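Local coordinates for protein NADH:ubiquinone oxidoreductase, Na translocating, F subunit (Porphyromonas gingivalis, PDB 2R6H) that binds FAD and probably belongs to the flavoprotein oxidoreductases that pair an FAD-binding domain with an NAD-binding domain, at residues L15-F27 with D60-M72. Sequence-based numbering, arbitrary orientation.
Sequences LSNKNVSTFIKEF and DIQDRFRGDWDKM. With SO4 (sulfate ion), chain G; SO4 (sulfate ion), chain E.
Lys25 NZ is gripped by backbone oxygens from both segments: it donates to Asp60 O at 3.0 Å, lying in that carbonyl's plane, and to Asn17 O at 3.1 Å, where it stands above the plane. The chain runs extended through chi2 and chi3 and bends at its last torsion (chi4 -52°), which brings NZ to both oxygens. Asn19 then meets Gln62: Gln62 NE2 donates to Asn19 O at 2.7 Å (N-H...O 156°), with the acceptor in the plane of the Gln62 amide. Asn19 ND2 reaches back to Ser21 O, 2.9 Å away and nearly in line with the carbonyl bond, so the Asn19 side chain braces the turn from within. Phe65 lies against that backbone, with Ser21 O over one ring face, offset toward the rim, and the aliphatic CG of Arg64 over the centre of the other. Farther along, Trp69 NE1 donates to Thr22 O at 3.0 Å, the oxygen lying in the indole plane, while Phe23 CE1 sits over one indole face; the Phe23 and Trp69 planes meet obliquely at 42°. Thr22 OG1 is hydrogen-bonded to Glu199 OE2, outside the two segments. The Lys25 side chain is about 9 Å from the bound FAD. The contact thus joins the hairpin turn between strands 9-19 and 24-30 to loop 60-65 and the following helix 66-71; both strands belong to the six-stranded antiparallel sheet, with 100-106 at its edge.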
loop_
_atom_site.group_PDB
_atom_site.type_symbol
_atom_site.label_atom_id
_atom_site.label_comp_id
_atom_site.label_asym_id
_atom_site.label_seq_id
_atom_site.Cartn_x
_atom_site.Cartn_y
_atom_site.Cartn_z
ATOM N N LEU A 15 8.189 -1.593 16.598
ATOM C CA LEU A 15 9.158 -2.669 16.417
ATOM C C LEU A 15 10.134 -2.348 15.291
ATOM O O LEU A 15 11.350 -2.409 15.476
ATOM C CB LEU A 15 8.441 -3.991 16.130
ATOM C CG LEU A 15 7.538 -4.527 17.243
ATOM C CD1 LEU A 15 6.914 -5.853 16.836
ATOM C CD2 LEU A 15 8.314 -4.672 18.544
ATOM N N SER A 16 9.596 -2.005 14.126
ATOM C CA SER A 16 10.400 -1.886 12.915
ATOM C C SER A 16 9.884 -0.766 12.019
ATOM O O SER A 16 8.715 -0.753 11.634
ATOM C CB SER A 16 10.413 -3.210 12.148
ATOM O OG SER A 16 11.339 -3.169 11.077
ATOM N N ASN A 17 10.763 0.175 11.690
ATOM C CA ASN A 17 10.482 1.156 10.649
ATOM C C ASN A 17 11.592 1.223 9.605
ATOM O O ASN A 17 12.347 2.194 9.548
ATOM C CB ASN A 17 10.256 2.539 11.265
ATOM C CG ASN A 17 9.343 3.409 10.423
ATOM O OD1 ASN A 17 8.361 2.931 9.856
ATOM N ND2 ASN A 17 9.664 4.695 10.339
ATOM N N LYS A 18 11.683 0.185 8.779
ATOM C CA LYS A 18 12.668 0.147 7.705
ATOM C C LYS A 18 12.014 0.384 6.348
ATOM O O LYS A 18 10.865 -0.001 6.127
ATOM C CB LYS A 18 13.407 -1.193 7.705
ATOM C CG LYS A 18 14.729 -1.173 8.456
ATOM C CD LYS A 18 15.054 -2.538 9.038
ATOM C CE LYS A 18 15.621 -3.469 7.979
ATOM N NZ LYS A 18 15.916 -4.822 8.528
ATOM N N ASN A 19 12.752 1.020 5.444
ATOM C CA ASN A 19 12.285 1.218 4.077
ATOM C C ASN A 19 12.039 -0.102 3.354
ATOM O O ASN A 19 12.846 -1.028 3.439
ATOM C CB ASN A 19 13.281 2.071 3.290
ATOM C CG ASN A 19 12.946 3.549 3.332
ATOM O OD1 ASN A 19 13.099 4.202 4.363
ATOM N ND2 ASN A 19 12.483 4.083 2.208
ATOM N N VAL A 20 10.919 -0.182 2.644
ATOM C CA VAL A 20 10.550 -1.392 1.935
ATOM C C VAL A 20 10.549 -1.115 0.398
ATOM O O VAL A 20 10.672 -2.022 -0.434
ATOM C CB VAL A 20 9.227 -1.936 2.519
ATOM C CG1 VAL A 20 8.016 -1.477 1.712
ATOM C CG2 VAL A 20 9.286 -3.431 2.648
ATOM N N SER A 21 10.448 0.163 0.042
ATOM C CA SER A 21 10.729 0.630 -1.309
ATOM C C SER A 21 11.322 1.999 -1.122
ATOM O O SER A 21 11.700 2.349 -0.011
ATOM C CB SER A 21 9.456 0.769 -2.109
ATOM O OG SER A 21 8.730 1.867 -1.606
ATOM N N THR A 22 11.372 2.802 -2.176
ATOM C CA THR A 22 11.988 4.121 -2.033
ATOM C C THR A 22 11.178 5.106 -1.175
ATOM O O THR A 22 11.738 5.905 -0.431
ATOM C CB THR A 22 12.293 4.767 -3.370
ATOM O OG1 THR A 22 13.310 4.015 -4.036
ATOM C CG2 THR A 22 12.803 6.178 -3.138
ATOM N N PHE A 23 9.860 5.036 -1.273
ATOM C CA PHE A 23 9.030 5.958 -0.536
ATOM C C PHE A 23 7.982 5.276 0.361
ATOM O O PHE A 23 7.043 5.921 0.857
ATOM C CB PHE A 23 8.380 6.914 -1.512
ATOM C CG PHE A 23 9.355 7.736 -2.263
ATOM C CD1 PHE A 23 10.281 8.514 -1.590
ATOM C CD2 PHE A 23 9.352 7.747 -3.643
ATOM C CE1 PHE A 23 11.195 9.289 -2.291
ATOM C CE2 PHE A 23 10.261 8.513 -4.344
ATOM C CZ PHE A 23 11.179 9.283 -3.674
ATOM N N ILE A 24 8.139 3.976 0.584
ATOM C CA ILE A 24 7.258 3.279 1.512
ATOM C C ILE A 24 8.041 2.555 2.601
ATOM O O ILE A 24 8.812 1.632 2.326
ATOM C CB ILE A 24 6.340 2.312 0.783
ATOM C CG1 ILE A 24 5.771 3.016 -0.444
ATOM C CG2 ILE A 24 5.229 1.870 1.709
ATOM C CD1 ILE A 24 4.974 2.133 -1.336
ATOM N N LYS A 25 7.864 3.014 3.835
ATOM C CA LYS A 25 8.395 2.310 4.989
ATOM C C LYS A 25 7.395 1.264 5.456
ATOM O O LYS A 25 6.176 1.477 5.406
ATOM C CB LYS A 25 8.711 3.276 6.128
ATOM C CG LYS A 25 10.120 3.764 6.095
ATOM C CD LYS A 25 10.301 5.002 6.941
ATOM C CE LYS A 25 11.749 5.447 6.913
ATOM N NZ LYS A 25 12.659 4.322 7.272
ATOM N N GLU A 26 7.918 0.123 5.888
ATOM C CA GLU A 26 7.088 -0.870 6.531
ATOM C C GLU A 26 7.113 -0.571 8.016
ATOM O O GLU A 26 8.092 -0.846 8.702
ATOM C CB GLU A 26 7.585 -2.273 6.249
ATOM C CG GLU A 26 6.596 -3.311 6.664
ATOM C CD GLU A 26 7.215 -4.675 6.768
ATOM O OE1 GLU A 26 8.453 -4.753 6.934
ATOM O OE2 GLU A 26 6.465 -5.667 6.682
ATOM N N PHE A 27 6.027 0.023 8.494
ATOM C CA PHE A 27 5.937 0.536 9.853
ATOM C C PHE A 27 5.210 -0.468 10.743
ATOM O O PHE A 27 4.018 -0.686 10.593
ATOM C CB PHE A 27 5.211 1.876 9.815
ATOM C CG PHE A 27 5.049 2.521 11.146
ATOM C CD1 PHE A 27 6.146 2.712 11.975
ATOM C CD2 PHE A 27 3.808 2.971 11.558
ATOM C CE1 PHE A 27 6.003 3.313 13.195
ATOM C CE2 PHE A 27 3.659 3.576 12.776
ATOM C CZ PHE A 27 4.762 3.748 13.602
ATOM N N ASP A 60 16.175 7.395 8.342
ATOM C CA ASP A 60 17.008 6.220 8.127
ATOM C C ASP A 60 16.581 5.516 6.850
ATOM O O ASP A 60 15.522 4.891 6.807
ATOM C CB ASP A 60 16.903 5.251 9.308
ATOM C CG ASP A 60 18.046 4.243 9.345
ATOM O OD1 ASP A 60 18.802 4.165 8.356
ATOM O OD2 ASP A 60 18.197 3.533 10.367
ATOM N N ILE A 61 17.413 5.621 5.816
ATOM C CA ILE A 61 17.153 4.991 4.520
ATOM C C ILE A 61 18.304 4.078 4.077
ATOM O O ILE A 61 19.452 4.505 4.043
ATOM C CB ILE A 61 16.948 6.066 3.421
ATOM C CG1 ILE A 61 15.962 7.135 3.890
ATOM C CG2 ILE A 61 16.480 5.416 2.105
ATOM C CD1 ILE A 61 14.539 6.645 3.874
ATOM N N GLN A 62 18.006 2.842 3.695
ATOM C CA GLN A 62 19.059 1.925 3.242
ATOM C C GLN A 62 19.732 2.304 1.909
ATOM O O GLN A 62 19.152 2.984 1.070
ATOM C CB GLN A 62 18.529 0.500 3.135
ATOM C CG GLN A 62 17.776 0.015 4.336
ATOM C CD GLN A 62 16.311 0.308 4.221
ATOM O OE1 GLN A 62 15.884 1.456 4.379
ATOM N NE2 GLN A 62 15.520 -0.722 3.935
ATOM N N ASP A 63 20.954 1.812 1.720
ATOM C CA ASP A 63 21.801 2.146 0.569
ATOM C C ASP A 63 21.062 2.188 -0.765
ATOM O O ASP A 63 21.305 3.068 -1.590
ATOM C CB ASP A 63 22.965 1.147 0.453
ATOM C CG ASP A 63 23.634 0.825 1.811
ATOM O OD1 ASP A 63 23.412 1.557 2.817
ATOM O OD2 ASP A 63 24.399 -0.173 1.854
ATOM N N ARG A 64 20.170 1.229 -0.972
ATOM C CA ARG A 64 19.528 1.037 -2.265
ATOM C C ARG A 64 18.291 1.897 -2.499
ATOM O O ARG A 64 17.757 1.924 -3.602
ATOM C CB ARG A 64 19.173 -0.430 -2.454
ATOM C CG ARG A 64 18.006 -0.914 -1.630
ATOM C CD ARG A 64 17.972 -2.429 -1.646
ATOM N NE ARG A 64 16.701 -3.016 -1.207
ATOM C CZ ARG A 64 16.427 -3.369 0.054
ATOM N NH1 ARG A 64 17.329 -3.173 1.022
ATOM N NH2 ARG A 64 15.245 -3.915 0.352
ATOM N N PHE A 65 17.829 2.588 -1.465
ATOM C CA PHE A 65 16.683 3.468 -1.619
ATOM C C PHE A 65 17.103 4.920 -1.583
ATOM O O PHE A 65 16.371 5.805 -2.025
ATOM C CB PHE A 65 15.641 3.207 -0.534
ATOM C CG PHE A 65 15.097 1.822 -0.562
ATOM C CD1 PHE A 65 14.454 1.349 -1.688
ATOM C CD2 PHE A 65 15.244 0.977 0.525
ATOM C CE1 PHE A 65 13.956 0.065 -1.730
ATOM C CE2 PHE A 65 14.749 -0.318 0.484
ATOM C CZ PHE A 65 14.105 -0.768 -0.645
ATOM N N ARG A 66 18.282 5.187 -1.053
ATOM C CA ARG A 66 18.595 6.579 -0.822
ATOM C C ARG A 66 18.884 7.325 -2.147
ATOM O O ARG A 66 18.777 8.549 -2.219
ATOM C CB ARG A 66 19.624 6.755 0.318
ATOM C CG ARG A 66 21.058 7.075 -0.075
ATOM C CD ARG A 66 21.841 7.463 1.177
ATOM N NE ARG A 66 21.624 6.447 2.191
ATOM C CZ ARG A 66 22.438 5.420 2.400
ATOM N NH1 ARG A 66 23.557 5.283 1.701
ATOM N NH2 ARG A 66 22.143 4.533 3.335
ATOM N N GLY A 67 19.156 6.566 -3.210
ATOM C CA GLY A 67 19.494 7.123 -4.513
ATOM C C GLY A 67 18.569 8.200 -5.066
ATOM O O GLY A 67 19.038 9.237 -5.540
ATOM N N ASP A 68 17.261 7.967 -5.022
ATOM C CA ASP A 68 16.313 8.952 -5.531
ATOM C C ASP A 68 16.201 10.183 -4.638
ATOM O O ASP A 68 15.948 11.290 -5.118
ATOM C CB ASP A 68 14.941 8.321 -5.734
ATOM C CG ASP A 68 14.847 7.526 -7.031
ATOM O OD1 ASP A 68 15.911 7.261 -7.654
ATOM O OD2 ASP A 68 13.703 7.177 -7.426
ATOM N N TRP A 69 16.375 9.971 -3.336
ATOM C CA TRP A 69 16.377 11.045 -2.348
ATOM C C TRP A 69 17.533 11.985 -2.590
ATOM O O TRP A 69 17.411 13.172 -2.338
ATOM C CB TRP A 69 16.518 10.485 -0.940
ATOM C CG TRP A 69 15.388 9.644 -0.520
ATOM C CD1 TRP A 69 15.019 8.448 -1.048
ATOM C CD2 TRP A 69 14.466 9.909 0.537
ATOM N NE1 TRP A 69 13.922 7.959 -0.395
ATOM C CE2 TRP A 69 13.564 8.846 0.591
ATOM C CE3 TRP A 69 14.320 10.967 1.441
ATOM C CZ2 TRP A 69 12.520 8.789 1.502
ATOM C CZ3 TRP A 69 13.284 10.904 2.348
ATOM C CH2 TRP A 69 12.399 9.826 2.371
ATOM N N ASP A 70 18.664 11.458 -3.050
ATOM C CA ASP A 70 19.796 12.308 -3.393
ATOM C C ASP A 70 19.437 13.117 -4.631
ATOM O O ASP A 70 19.652 14.322 -4.682
ATOM C CB ASP A 70 21.061 11.476 -3.664
ATOM C CG ASP A 70 21.490 10.622 -2.463
ATOM O OD1 ASP A 70 22.100 9.535 -2.680
ATOM O OD2 ASP A 70 21.225 11.040 -1.306
ATOM N N LYS A 71 18.883 12.441 -5.628
ATOM C CA LYS A 71 18.524 13.088 -6.876
ATOM C C LYS A 71 17.581 14.243 -6.651
ATOM O O LYS A 71 17.856 15.355 -7.085
ATOM C CB LYS A 71 17.891 12.089 -7.828
ATOM C CG LYS A 71 18.889 11.113 -8.408
ATOM C CD LYS A 71 18.214 10.100 -9.330
ATOM C CE LYS A 71 19.234 9.240 -10.064
ATOM N NZ LYS A 71 18.697 8.788 -11.375
HETATM N N MSE A 72 16.472 13.990 -5.963
HETATM C CA MSE A 72 15.452 15.012 -5.786
HETATM C C MSE A 72 15.743 16.007 -4.662
HETATM O O MSE A 72 14.960 16.929 -4.428
HETATM C CB MSE A 72 14.103 14.357 -5.555
HETATM C CG MSE A 72 13.705 13.387 -6.639
HETATM SE SE MSE A 72 11.869 12.746 -6.389
HETATM C CE MSE A 72 11.946 11.151 -7.561
HETATM S S SO4 G . 21.003 -2.414 0.722
HETATM O O1 SO4 G . 20.450 -1.297 -0.041
HETATM O O2 SO4 G . 20.003 -2.854 1.696
HETATM O O3 SO4 G . 21.390 -3.465 -0.228
HETATM O O4 SO4 G . 22.172 -1.972 1.471
HETATM S S SO4 E . 16.930 -4.335 4.610
HETATM O O1 SO4 E . 15.626 -4.390 5.260
HETATM O O2 SO4 E . 17.424 -5.699 4.514
HETATM O O3 SO4 E . 16.800 -3.789 3.262
HETATM O O4 SO4 E . 17.880 -3.524 5.378
#